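PDB 3V68: putative uncharacterized protein from Pyrococcus furiosus, which is of unknown function, belongs to the DUF2666 family and probably binds double-stranded DNA. Local coordinates for residues A[28-33]-A[218-223]; A[68-73]-A[233-238]; A[84-89]-A[96-101]; A[135-140]-A[161-166]. All coordinates share one frame; numbering follows the deposited sequence.

Contacts 1 and 2 each join one DUF2666 region to the other, and along the chain their segments alternate. Contacts 3 and 4 are both nested inside the loops these two close, one after the other. Contact 3 stays within the first region, contact 4 within the second. Contacts 1 and 4 have centres about 23 Å apart but touch, where Leu-33 and Phe-32 pack on Phe-139 of strand 136-143. Contacts 2 and 3, about 17 Å apart between centres, are linked by a salt bridge from Lys-236 to Glu-99 of helix 91-110. Both regions supply strands to one antiparallel sheet. This is consistent with the two regions folding together as one unit.

Contact 1 of 4, residues A[28-33]-A[218-223]; sequences NIAMFL and NEFEVR
Asn-218 OD1 takes two backbone N-H groups, those of Glu-221 and Phe-220, and Phe-220 is the residue that reaches across to Ala-30. The bond from Glu-221 N to Asn-218 OD1 is 3.0 Å and nearly straight, at 176°. It comes in nearly along the C=O axis. The bond from Phe-220 N to Asn-218 OD1 is weak, bent to 130°. Glu-221 returns the grip: Asn-218 N gives to Glu-221 OE1 at 2.7 Å, on the anti side of the carboxylate. Asn-218 is thus the N-cap of helix 219-231, and it forms a capping box with Glu-221. Arg-223 NH1 adds a bond to Glu-219 O in the same first turn.

The cap holds the backbone that carries the Phe-220 ring. CG of Phe-220 lies anti to the carbonyl carbon (chi1 -64°), and the far end of the ring, CZ, does the touching. Ala-30 CB is 4.0 Å from Phe-220 CZ, in an oblique approach. In one of the two modelled conformers of Met-31, its SD lies near the ring plane, at the edge, 3.8 Å from Phe-220 CZ. This is a Met-aromatic contact, but with two conformers it is doubtful as a constant feature.

The contact joins helix 26-43 to the start of helix 219-231. Phe-220 also touches Ile-178 of helix 160-181. On helix 26-43, Ile-29 and Phe-32 pack on strands 5-12 and 136-143 of the sheet.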
loop_
_atom_site.group_PDB
_atom_site.type_symbol
_atom_site.label_atom_id
_atom_site.label_comp_id
_atom_site.label_asym_id
_atom_site.label_seq_id
_atom_site.Cartn_x
_atom_site.Cartn_y
_atom_site.Cartn_z
ATOM N N ASN A 28 -1.596 -5.568 19.713
ATOM C CA ASN A 28 -2.782 -6.014 18.989
ATOM C C ASN A 28 -3.266 -4.986 17.971
ATOM O O ASN A 28 -3.716 -5.347 16.884
ATOM C CB ASN A 28 -3.910 -6.372 19.959
ATOM C CG ASN A 28 -3.622 -7.632 20.756
ATOM O OD1 ASN A 28 -2.741 -8.426 20.409
ATOM N ND2 ASN A 28 -4.369 -7.820 21.840
ATOM N N ILE A 29 -3.162 -3.708 18.327
ATOM C CA ILE A 29 -3.569 -2.639 17.420
ATOM C C ILE A 29 -2.640 -2.591 16.209
ATOM O O ILE A 29 -3.109 -2.527 15.068
ATOM C CB ILE A 29 -3.659 -1.264 18.124
ATOM C CG1 ILE A 29 -4.762 -1.304 19.192
ATOM C CG2 ILE A 29 -3.929 -0.155 17.100
ATOM C CD1 ILE A 29 -4.751 -0.119 20.148
ATOM N N ALA A 30 -1.334 -2.657 16.455
ATOM C CA ALA A 30 -0.358 -2.646 15.365
ATOM C C ALA A 30 -0.512 -3.861 14.448
ATOM O O ALA A 30 -0.392 -3.731 13.230
ATOM C CB ALA A 30 1.066 -2.543 15.907
ATOM N N MET A 31 -0.791 -5.025 15.029
ATOM C CA MET A 31 -0.989 -6.239 14.240
ATOM C C MET A 31 -2.273 -6.184 13.413
ATOM O O MET A 31 -2.298 -6.648 12.272
ATOM C CB MET A 31 -0.949 -7.481 15.132
ATOM C CG MET A 31 0.446 -7.800 15.651
ATOM S SD MET A 31 1.650 -8.009 14.324
ATOM C CE MET A 31 1.051 -9.524 13.575
ATOM N N PHE A 32 -3.327 -5.605 13.986
ATOM C CA PHE A 32 -4.580 -5.380 13.265
ATOM C C PHE A 32 -4.359 -4.455 12.065
ATOM O O PHE A 32 -4.764 -4.778 10.941
ATOM C CB PHE A 32 -5.644 -4.789 14.197
ATOM C CG PHE A 32 -6.865 -4.268 13.477
ATOM C CD1 PHE A 32 -7.874 -5.135 13.071
ATOM C CD2 PHE A 32 -6.997 -2.909 13.198
ATOM C CE1 PHE A 32 -9.007 -4.648 12.404
ATOM C CE2 PHE A 32 -8.124 -2.420 12.527
ATOM C CZ PHE A 32 -9.128 -3.289 12.137
ATOM N N LEU A 33 -3.695 -3.324 12.299
ATOM C CA LEU A 33 -3.458 -2.364 11.225
ATOM C C LEU A 33 -2.538 -2.930 10.147
ATOM O O LEU A 33 -2.711 -2.636 8.962
ATOM C CB LEU A 33 -2.882 -1.060 11.777
ATOM C CG LEU A 33 -3.792 -0.216 12.676
ATOM C CD1 LEU A 33 -2.977 0.911 13.294
ATOM C CD2 LEU A 33 -4.998 0.317 11.909
ATOM N N ASN A 218 13.417 -3.353 14.768
ATOM C CA ASN A 218 12.471 -4.450 14.915
ATOM C C ASN A 218 11.585 -4.636 13.687
ATOM O O ASN A 218 11.734 -3.925 12.682
ATOM C CB ASN A 218 11.629 -4.292 16.187
ATOM C CG ASN A 218 10.722 -3.070 16.164
ATOM O OD1 ASN A 218 10.234 -2.632 15.113
ATOM N ND2 ASN A 218 10.466 -2.528 17.343
ATOM N N GLU A 219 10.652 -5.579 13.785
ATOM C CA GLU A 219 9.822 -5.973 12.651
ATOM C C GLU A 219 9.030 -4.817 12.040
ATOM O O GLU A 219 8.799 -4.808 10.839
ATOM C CB GLU A 219 8.895 -7.145 13.013
ATOM C CG GLU A 219 7.838 -6.846 14.072
ATOM C CD GLU A 219 7.092 -8.088 14.544
ATOM O OE1 GLU A 219 6.813 -8.988 13.721
ATOM O OE2 GLU A 219 6.777 -8.158 15.751
ATOM N N PHE A 220 8.615 -3.851 12.856
ATOM C CA PHE A 220 7.861 -2.714 12.328
ATOM C C PHE A 220 8.762 -1.645 11.740
ATOM O O PHE A 220 8.503 -1.135 10.644
ATOM C CB PHE A 220 6.919 -2.147 13.389
ATOM C CG PHE A 220 5.867 -3.122 13.810
ATOM C CD1 PHE A 220 4.783 -3.394 12.975
ATOM C CD2 PHE A 220 5.972 -3.802 15.019
ATOM C CE1 PHE A 220 3.813 -4.317 13.350
ATOM C CE2 PHE A 220 5.003 -4.731 15.401
ATOM C CZ PHE A 220 3.924 -4.985 14.565
ATOM N N GLU A 221 9.838 -1.332 12.457
ATOM C CA GLU A 221 10.802 -0.329 12.017
ATOM C C GLU A 221 11.404 -0.617 10.638
ATOM O O GLU A 221 11.638 0.313 9.863
ATOM C CB GLU A 221 11.916 -0.168 13.053
ATOM C CG GLU A 221 11.454 0.442 14.371
ATOM C CD GLU A 221 12.479 0.282 15.485
ATOM O OE1 GLU A 221 13.212 -0.725 15.499
ATOM O OE2 GLU A 221 12.549 1.162 16.361
ATOM N N VAL A 222 11.643 -1.894 10.335
ATOM C CA VAL A 222 12.222 -2.274 9.038
ATOM C C VAL A 222 11.296 -2.014 7.846
ATOM O O VAL A 222 11.781 -1.736 6.755
ATOM C CB VAL A 222 12.772 -3.728 9.004
ATOM C CG1 VAL A 222 13.871 -3.907 10.050
ATOM C CG2 VAL A 222 11.649 -4.755 9.168
ATOM N N ARG A 223 9.980 -2.094 8.056
ATOM C CA ARG A 223 9.012 -1.754 7.001
ATOM C C ARG A 223 9.120 -0.289 6.597
ATOM O O ARG A 223 8.941 0.050 5.425
ATOM C CB ARG A 223 7.568 -2.056 7.425
ATOM C CG ARG A 223 7.070 -3.449 7.073
ATOM C CD ARG A 223 7.687 -4.495 7.985
ATOM N NE ARG A 223 7.393 -5.843 7.521
ATOM C CZ ARG A 223 7.872 -6.952 8.073
ATOM N NH1 ARG A 223 8.678 -6.896 9.129
ATOM N NH2 ARG A 223 7.539 -8.130 7.557
#

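Contact 2 of 4, residues A[68-73]-A[233-238]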
loop_
_atom_site.group_PDB
_atom_site.type_symbol
_atom_site.label_atom_id
_atom_site.label_comp_id
_atom_site.label_asym_id
_atom_site.label_seq_id
_atom_site.Cartn_x
_atom_site.Cartn_y
_atom_site.Cartn_z
ATOM N N GLU A 68 19.124 -5.233 -9.320
ATOM C CA GLU A 68 18.751 -5.223 -10.731
ATOM C C GLU A 68 17.266 -4.921 -10.920
ATOM O O GLU A 68 16.887 -4.206 -11.848
ATOM C CB GLU A 68 19.122 -6.547 -11.397
ATOM C CG GLU A 68 20.620 -6.730 -11.555
ATOM C CD GLU A 68 20.992 -8.035 -12.226
ATOM O OE1 GLU A 68 20.593 -9.110 -11.729
ATOM O OE2 GLU A 68 21.713 -7.983 -13.242
ATOM N N LYS A 69 16.439 -5.461 -10.028
ATOM C CA LYS A 69 15.001 -5.210 -10.063
ATOM C C LYS A 69 14.695 -3.737 -9.808
ATOM O O LYS A 69 13.852 -3.149 -10.486
ATOM C CB LYS A 69 14.260 -6.100 -9.064
ATOM C CG LYS A 69 14.230 -7.569 -9.458
ATOM C CD LYS A 69 13.464 -8.391 -8.444
ATOM C CE LYS A 69 13.286 -9.822 -8.919
ATOM N NZ LYS A 69 12.637 -10.654 -7.867
ATOM N N LEU A 70 15.388 -3.150 -8.834
ATOM C CA LEU A 70 15.230 -1.727 -8.529
ATOM C C LEU A 70 15.609 -0.844 -9.718
ATOM O O LEU A 70 14.884 0.088 -10.060
ATOM C CB LEU A 70 16.023 -1.340 -7.275
ATOM C CG LEU A 70 15.556 -1.966 -5.958
ATOM C CD1 LEU A 70 16.494 -1.590 -4.826
ATOM C CD2 LEU A 70 14.131 -1.559 -5.618
ATOM N N LYS A 71 16.737 -1.152 -10.355
ATOM C CA LYS A 71 17.146 -0.439 -11.564
ATOM C C LYS A 71 16.088 -0.570 -12.670
ATOM O O LYS A 71 15.790 0.401 -13.367
ATOM C CB LYS A 71 18.516 -0.933 -12.044
ATOM C CG LYS A 71 19.083 -0.180 -13.254
ATOM C CD LYS A 71 19.755 1.133 -12.859
ATOM C CE LYS A 71 20.377 1.846 -14.056
ATOM N NZ LYS A 71 21.451 1.048 -14.720
ATOM N N ALA A 72 15.507 -1.758 -12.812
ATOM C CA ALA A 72 14.465 -1.975 -13.810
ATOM C C ALA A 72 13.217 -1.150 -13.499
ATOM O O ALA A 72 12.641 -0.537 -14.386
ATOM C CB ALA A 72 14.118 -3.448 -13.918
ATOM N N LEU A 73 12.819 -1.118 -12.229
ATOM C CA LEU A 73 11.598 -0.416 -11.834
ATOM C C LEU A 73 11.636 1.098 -12.068
ATOM O O LEU A 73 10.589 1.721 -12.285
ATOM C CB LEU A 73 11.244 -0.726 -10.376
ATOM C CG LEU A 73 10.642 -2.110 -10.097
ATOM C CD1 LEU A 73 10.711 -2.429 -8.607
ATOM C CD2 LEU A 73 9.203 -2.233 -10.600
ATOM N N LEU A 233 14.659 6.357 -4.502
ATOM C CA LEU A 233 14.639 5.975 -5.913
ATOM C C LEU A 233 13.367 6.451 -6.616
ATOM O O LEU A 233 13.186 6.212 -7.815
ATOM C CB LEU A 233 14.756 4.453 -6.048
ATOM C CG LEU A 233 16.126 3.779 -5.916
ATOM C CD1 LEU A 233 16.629 3.792 -4.480
ATOM C CD2 LEU A 233 16.037 2.352 -6.431
ATOM N N GLY A 234 12.486 7.112 -5.870
ATOM C CA GLY A 234 11.195 7.561 -6.391
ATOM C C GLY A 234 10.195 6.425 -6.499
ATOM O O GLY A 234 9.235 6.500 -7.274
ATOM N N LEU A 235 10.425 5.367 -5.728
ATOM C CA LEU A 235 9.546 4.205 -5.747
ATOM C C LEU A 235 8.611 4.191 -4.549
ATOM O O LEU A 235 8.980 4.624 -3.455
ATOM C CB LEU A 235 10.367 2.913 -5.783
ATOM C CG LEU A 235 11.198 2.644 -7.045
ATOM C CD1 LEU A 235 12.105 1.442 -6.844
ATOM C CD2 LEU A 235 10.325 2.455 -8.288
ATOM N N LYS A 236 7.399 3.685 -4.766
ATOM C CA LYS A 236 6.390 3.576 -3.711
ATOM C C LYS A 236 5.825 2.173 -3.693
ATOM O O LYS A 236 5.721 1.538 -4.739
ATOM C CB LYS A 236 5.246 4.560 -3.958
ATOM C CG LYS A 236 5.621 6.022 -3.847
ATOM C CD LYS A 236 4.451 6.890 -4.265
ATOM C CE LYS A 236 4.693 8.354 -3.944
ATOM N NZ LYS A 236 3.482 9.174 -4.230
ATOM N N VAL A 237 5.435 1.707 -2.508
ATOM C CA VAL A 237 4.771 0.406 -2.374
ATOM C C VAL A 237 3.360 0.544 -1.803
ATOM O O VAL A 237 2.627 -0.447 -1.672
ATOM C CB VAL A 237 5.593 -0.604 -1.534
ATOM C CG1 VAL A 237 6.845 -1.050 -2.288
ATOM C CG2 VAL A 237 5.939 -0.039 -0.147
ATOM N N ASP A 238 2.988 1.775 -1.458
ATOM C CA ASP A 238 1.629 2.103 -1.026
ATOM C C ASP A 238 0.992 2.979 -2.106
ATOM O O ASP A 238 1.536 4.031 -2.450
ATOM C CB ASP A 238 1.643 2.812 0.343
ATOM C CG ASP A 238 2.318 1.981 1.437
ATOM O OD1 ASP A 238 2.012 0.771 1.545
ATOM O OD2 ASP A 238 3.153 2.536 2.198
#
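This is a buried leucine cluster between helix 66-73 and the loop that follows helix 219-231. It joins the two DUF2666 regions. The loop begins with a Schellman motif. Gly-234 leaves the helical path there with positive phi (77°), and two bonds run back into the last turn. Leu-233 and Leu-235, placed before and after the glycine, both direct their side chains at helix 66-73.

Leu-233 CD2 meets Leu-70 CB at 3.8 Å. Leu-235 does more of the work, because its two methyls part to touch two leucines one helical turn apart. CG of Leu-235 lies anti to the carbonyl carbon (chi1 -66°), which carries this fork out to the helix. Leu-235 CD1 lies 3.8 Å from Leu-70 CD2, where the two side chains cross obliquely.

Other helices close in around the cluster. Leu-70 also packs on Leu-230, on Val-209 of helix 202-213 and on Leu-110 of helix 91-110. Farther along the loop, Asp-238 forms salt bridges with Arg-107 and Arg-227. The other branch of the Leu-235 fork, CD2, rests against Leu-73 CB at 3.9 Å.

Contact 3 of 4, residues A[84-89]-A[96-101]; sequences RLVMED and LLVEVA
Val-86 and Glu-88 flank an inverse gamma turn centred on Met-87, and both rest on helix 91-110. The turn lies in the loop just before that helix, so the loop folds back over the helix it leads into. Its own bond, Glu-88 N to Val-86 O, is weak.

Val-86 carries most of the contact, with one methyl for each of two successive helix residues. With chi1 at 172°, CG1 stands anti to the backbone N and meets Leu-97 CB at 3.7 Å. CG2, anti to the carbonyl carbon, meets Val-98 CG2 at 3.8 Å, and these two valines cross at about a right angle. An alanine here lacks both methyls, and Leu-97 CB and Val-98 CG2 would probably lose their mates in the loop, with a gap opened between loop and helix.

Glu-88 touches through its hydrocarbon part. Its chain bends at chi2 (55°), beyond the CB that touches Leu-97, and its carboxylate is held elsewhere: OE1 in a salt bridge with Lys-51, OE2 by Asp-90 N. Val-98 also packs on Ile-82 of helix 76-83, and Leu-97 on Tyr-247 of helix 241-248. Leu-97 CD1 lies 4.0 Å from Glu-88 CB and the same distance from Val-86 CG1, so one methyl meets both residues.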
loop_
_atom_site.group_PDB
_atom_site.type_symbol
_atom_site.label_atom_id
_atom_site.label_comp_id
_atom_site.label_asym_id
_atom_site.label_seq_id
_atom_site.Cartn_x
_atom_site.Cartn_y
_atom_site.Cartn_z
ATOM N N ARG A 84 1.778 2.137 -21.487
ATOM C CA ARG A 84 1.013 1.411 -22.506
ATOM C C ARG A 84 -0.158 0.614 -21.943
ATOM O O ARG A 84 -1.061 0.212 -22.681
ATOM C CB ARG A 84 1.942 0.520 -23.328
ATOM C CG ARG A 84 2.726 1.329 -24.316
ATOM C CD ARG A 84 3.781 0.547 -25.038
ATOM N NE ARG A 84 4.293 1.364 -26.132
ATOM C CZ ARG A 84 5.446 1.165 -26.756
ATOM N NH1 ARG A 84 6.243 0.167 -26.406
ATOM N NH2 ARG A 84 5.800 1.980 -27.740
ATOM N N LEU A 85 -0.146 0.392 -20.634
ATOM C CA LEU A 85 -1.189 -0.376 -19.976
ATOM C C LEU A 85 -2.243 0.518 -19.316
ATOM O O LEU A 85 -3.187 0.019 -18.703
ATOM C CB LEU A 85 -0.564 -1.332 -18.955
ATOM C CG LEU A 85 0.368 -2.403 -19.535
ATOM C CD1 LEU A 85 1.304 -2.929 -18.469
ATOM C CD2 LEU A 85 -0.414 -3.549 -20.180
ATOM N N VAL A 86 -2.079 1.831 -19.460
ATOM C CA VAL A 86 -3.006 2.804 -18.879
ATOM C C VAL A 86 -3.963 3.328 -19.948
ATOM O O VAL A 86 -3.536 3.926 -20.942
ATOM C CB VAL A 86 -2.256 3.975 -18.192
ATOM C CG1 VAL A 86 -3.227 5.067 -17.762
ATOM C CG2 VAL A 86 -1.467 3.467 -16.986
ATOM N N MET A 87 -5.256 3.097 -19.729
ATOM C CA MET A 87 -6.292 3.506 -20.673
ATOM C C MET A 87 -6.736 4.941 -20.403
ATOM O O MET A 87 -7.820 5.185 -19.873
ATOM C CB MET A 87 -7.485 2.547 -20.616
ATOM C CG MET A 87 -7.192 1.138 -21.123
ATOM S SD MET A 87 -6.501 0.028 -19.873
ATOM C CE MET A 87 -7.973 -0.501 -19.010
ATOM N N GLU A 88 -5.881 5.887 -20.778
ATOM C CA GLU A 88 -6.157 7.303 -20.592
ATOM C C GLU A 88 -5.416 8.108 -21.647
ATOM O O GLU A 88 -4.242 7.843 -21.923
ATOM C CB GLU A 88 -5.750 7.751 -19.179
ATOM C CG GLU A 88 -6.037 9.226 -18.864
ATOM C CD GLU A 88 -7.491 9.611 -19.090
ATOM O OE1 GLU A 88 -8.386 8.982 -18.492
ATOM O OE2 GLU A 88 -7.738 10.551 -19.875
ATOM N N ASP A 89 -6.115 9.083 -22.226
ATOM C CA ASP A 89 -5.564 9.930 -23.279
ATOM C C ASP A 89 -5.067 11.260 -22.733
ATOM O O ASP A 89 -4.100 11.820 -23.252
ATOM C CB ASP A 89 -6.614 10.185 -24.365
ATOM C CG ASP A 89 -7.208 8.906 -24.921
ATOM O OD1 ASP A 89 -8.414 8.911 -25.240
ATOM O OD2 ASP A 89 -6.477 7.897 -25.039
ATOM N N LEU A 96 -1.079 10.535 -13.425
ATOM C CA LEU A 96 -1.609 10.121 -12.123
ATOM C C LEU A 96 -1.804 8.610 -12.047
ATOM O O LEU A 96 -1.437 7.977 -11.046
ATOM C CB LEU A 96 -2.926 10.836 -11.825
ATOM C CG LEU A 96 -2.887 12.353 -11.622
ATOM C CD1 LEU A 96 -4.303 12.879 -11.551
ATOM C CD2 LEU A 96 -2.097 12.732 -10.371
ATOM N N LEU A 97 -2.359 8.039 -13.114
ATOM C CA LEU A 97 -2.643 6.604 -13.166
ATOM C C LEU A 97 -1.384 5.758 -13.344
ATOM O O LEU A 97 -1.291 4.663 -12.783
ATOM C CB LEU A 97 -3.674 6.287 -14.252
ATOM C CG LEU A 97 -5.085 6.838 -14.019
ATOM C CD1 LEU A 97 -5.904 6.767 -15.303
ATOM C CD2 LEU A 97 -5.793 6.101 -12.883
ATOM N N VAL A 98 -0.419 6.264 -14.111
ATOM C CA VAL A 98 0.882 5.601 -14.256
ATOM C C VAL A 98 1.581 5.439 -12.902
ATOM O O VAL A 98 2.137 4.382 -12.611
ATOM C CB VAL A 98 1.800 6.320 -15.290
ATOM C CG1 VAL A 98 3.244 5.845 -15.182
ATOM C CG2 VAL A 98 1.287 6.084 -16.705
ATOM N N GLU A 99 1.528 6.475 -12.068
ATOM C CA GLU A 99 2.131 6.389 -10.740
ATOM C C GLU A 99 1.446 5.333 -9.858
ATOM O O GLU A 99 2.116 4.601 -9.117
ATOM C CB GLU A 99 2.138 7.754 -10.049
ATOM C CG GLU A 99 3.028 7.786 -8.809
ATOM C CD GLU A 99 3.039 9.125 -8.095
ATOM O OE1 GLU A 99 2.221 10.011 -8.429
ATOM O OE2 GLU A 99 3.878 9.283 -7.184
ATOM N N VAL A 100 0.120 5.252 -9.958
ATOM C CA VAL A 100 -0.655 4.217 -9.269
ATOM C C VAL A 100 -0.246 2.818 -9.737
ATOM O O VAL A 100 0.044 1.949 -8.913
ATOM C CB VAL A 100 -2.177 4.438 -9.451
ATOM C CG1 VAL A 100 -2.988 3.226 -8.962
ATOM C CG2 VAL A 100 -2.601 5.697 -8.713
ATOM N N ALA A 101 -0.214 2.618 -11.055
ATOM C CA ALA A 101 0.190 1.336 -11.644
ATOM C C ALA A 101 1.602 0.954 -11.221
ATOM O O ALA A 101 1.871 -0.204 -10.888
ATOM C CB ALA A 101 0.081 1.386 -13.166
#

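Contact 4 of 4, residues A[135-140]-A[161-166]; sequences DHINFT and LDIARL
The contact packs helix 160-181 against one face of the four-stranded antiparallel sheet. Strand 136-143 is an inner strand. It pairs with strand 5-12 on one side and with strand 146-153, its hairpin partner, on the other. The chain runs from this hairpin into the helix.

Ile-137 carries the strand side of the contact. It points toward the helix and meets Ile-163 and Leu-166, which lie one turn apart there. One branch of Ile-137 turns to Ile-163: its CG1, anti to the carbonyl carbon (chi1 -50°), lies 4.1 Å from Ile-163 CG2. Ile-137 and Ile-163 cross at about a right angle. Met-152 of strand 146-153 also touches both helix residues and so widens the apolar layer.

Polar groups lie beside this layer. Within the helix, NE and NH2 of Arg-165 both bond the single atom Asp-162 OD1, in a salt bridge at the edge of the guanidinium group and in its plane. On the strand, Asn-138 points away from the helix, and its OD1 accepts from Thr-140 OG1 in the carbonyl plane.

The second helix residue meets the rest of the isoleucine. Leu-166 and Ile-137 slide past each other in opposite directions. One methyl, Leu-166 CD2, does the touching: it comes to 4.1 Å from Ile-137 CG2 and to 3.8 Å from Ile-137 CB.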
loop_
_atom_site.group_PDB
_atom_site.type_symbol
_atom_site.label_atom_id
_atom_site.label_comp_id
_atom_site.label_asym_id
_atom_site.label_seq_id
_atom_site.Cartn_x
_atom_site.Cartn_y
_atom_site.Cartn_z
ATOM N N ASP A 135 -23.277 -5.094 0.167
ATOM C CA ASP A 135 -21.864 -5.028 -0.195
ATOM C C ASP A 135 -21.284 -3.704 0.290
ATOM O O ASP A 135 -21.944 -2.666 0.212
ATOM C CB ASP A 135 -21.687 -5.164 -1.713
ATOM C CG ASP A 135 -21.786 -6.605 -2.200
ATOM O OD1 ASP A 135 -22.009 -7.524 -1.379
ATOM O OD2 ASP A 135 -21.640 -6.818 -3.422
ATOM N N HIS A 136 -20.055 -3.744 0.800
ATOM C CA HIS A 136 -19.456 -2.571 1.434
ATOM C C HIS A 136 -17.971 -2.757 1.717
ATOM O O HIS A 136 -17.451 -3.874 1.692
ATOM C CB HIS A 136 -20.151 -2.280 2.770
ATOM C CG HIS A 136 -19.863 -3.306 3.822
ATOM N ND1 HIS A 136 -20.551 -4.496 3.901
ATOM C CD2 HIS A 136 -18.930 -3.341 4.803
ATOM C CE1 HIS A 136 -20.073 -5.211 4.906
ATOM N NE2 HIS A 136 -19.084 -4.536 5.465
ATOM N N ILE A 137 -17.308 -1.637 1.993
ATOM C CA ILE A 137 -16.007 -1.613 2.648
ATOM C C ILE A 137 -16.201 -0.809 3.928
ATOM O O ILE A 137 -16.837 0.243 3.906
ATOM C CB ILE A 137 -14.930 -0.911 1.777
ATOM C CG1 ILE A 137 -14.915 -1.458 0.336
ATOM C CG2 ILE A 137 -13.549 -0.981 2.453
ATOM C CD1 ILE A 137 -14.492 -2.911 0.191
ATOM N N ASN A 138 -15.661 -1.300 5.040
ATOM C CA ASN A 138 -15.803 -0.610 6.322
ATOM C C ASN A 138 -14.541 -0.664 7.184
ATOM O O ASN A 138 -14.180 -1.725 7.699
ATOM C CB ASN A 138 -17.017 -1.164 7.088
ATOM C CG ASN A 138 -17.024 -0.765 8.553
ATOM O OD1 ASN A 138 -16.720 0.376 8.906
ATOM N ND2 ASN A 138 -17.365 -1.716 9.420
ATOM N N PHE A 139 -13.874 0.481 7.322
ATOM C CA PHE A 139 -12.817 0.658 8.316
ATOM C C PHE A 139 -13.283 1.695 9.324
ATOM O O PHE A 139 -13.474 2.862 8.980
ATOM C CB PHE A 139 -11.497 1.107 7.673
ATOM C CG PHE A 139 -10.364 1.284 8.661
ATOM C CD1 PHE A 139 -9.524 0.221 8.959
ATOM C CD2 PHE A 139 -10.145 2.508 9.297
ATOM C CE1 PHE A 139 -8.478 0.364 9.865
ATOM C CE2 PHE A 139 -9.104 2.666 10.212
ATOM C CZ PHE A 139 -8.266 1.585 10.499
ATOM N N THR A 140 -13.450 1.269 10.570
ATOM C CA THR A 140 -13.906 2.163 11.624
ATOM C C THR A 140 -12.962 2.057 12.807
ATOM O O THR A 140 -12.707 0.960 13.313
ATOM C CB THR A 140 -15.362 1.842 12.048
ATOM O OG1 THR A 140 -16.236 2.052 10.938
ATOM C CG2 THR A 140 -15.809 2.734 13.197
ATOM N N LEU A 161 -12.946 2.077 -9.492
ATOM C CA LEU A 161 -11.832 2.951 -9.147
ATOM C C LEU A 161 -12.059 3.689 -7.828
ATOM O O LEU A 161 -11.100 4.053 -7.149
ATOM C CB LEU A 161 -11.548 3.950 -10.277
ATOM C CG LEU A 161 -10.112 4.474 -10.334
ATOM C CD1 LEU A 161 -9.182 3.434 -10.924
ATOM C CD2 LEU A 161 -10.035 5.757 -11.136
ATOM N N ASP A 162 -13.321 3.900 -7.465
ATOM C CA ASP A 162 -13.629 4.559 -6.203
ATOM C C ASP A 162 -13.409 3.630 -5.017
ATOM O O ASP A 162 -12.978 4.071 -3.949
ATOM C CB ASP A 162 -15.046 5.119 -6.181
ATOM C CG ASP A 162 -15.242 6.110 -5.056
ATOM O OD1 ASP A 162 -14.284 6.860 -4.767
ATOM O OD2 ASP A 162 -16.336 6.124 -4.455
ATOM N N ILE A 163 -13.700 2.350 -5.219
ATOM C CA ILE A 163 -13.383 1.325 -4.231
ATOM C C ILE A 163 -11.864 1.250 -4.070
ATOM O O ILE A 163 -11.356 1.211 -2.948
ATOM C CB ILE A 163 -13.987 -0.048 -4.605
ATOM C CG1 ILE A 163 -15.508 0.073 -4.768
ATOM C CG2 ILE A 163 -13.640 -1.093 -3.549
ATOM C CD1 ILE A 163 -16.159 -1.129 -5.414
ATOM N N ALA A 164 -11.148 1.270 -5.195
ATOM C CA ALA A 164 -9.686 1.325 -5.172
ATOM C C ALA A 164 -9.182 2.505 -4.346
ATOM O O ALA A 164 -8.246 2.356 -3.560
ATOM C CB ALA A 164 -9.128 1.398 -6.584
ATOM N N ARG A 165 -9.801 3.671 -4.537
ATOM C CA ARG A 165 -9.414 4.884 -3.812
ATOM C C ARG A 165 -9.590 4.716 -2.306
ATOM O O ARG A 165 -8.693 5.063 -1.531
ATOM C CB ARG A 165 -10.215 6.099 -4.291
ATOM C CG ARG A 165 -9.684 7.423 -3.757
ATOM C CD ARG A 165 -10.717 8.543 -3.820
ATOM N NE ARG A 165 -12.021 8.143 -3.298
ATOM C CZ ARG A 165 -12.342 8.057 -2.008
ATOM N NH1 ARG A 165 -11.455 8.336 -1.057
ATOM N NH2 ARG A 165 -13.565 7.679 -1.664
ATOM N N LEU A 166 -10.748 4.194 -1.903
ATOM C CA LEU A 166 -11.055 3.990 -0.490
ATOM C C LEU A 166 -10.091 2.990 0.134
ATOM O O LEU A 166 -9.591 3.209 1.240
ATOM C CB LEU A 166 -12.503 3.533 -0.287
ATOM C CG LEU A 166 -12.966 3.525 1.177
ATOM C CD1 LEU A 166 -12.995 4.936 1.760
ATOM C CD2 LEU A 166 -14.325 2.853 1.308
#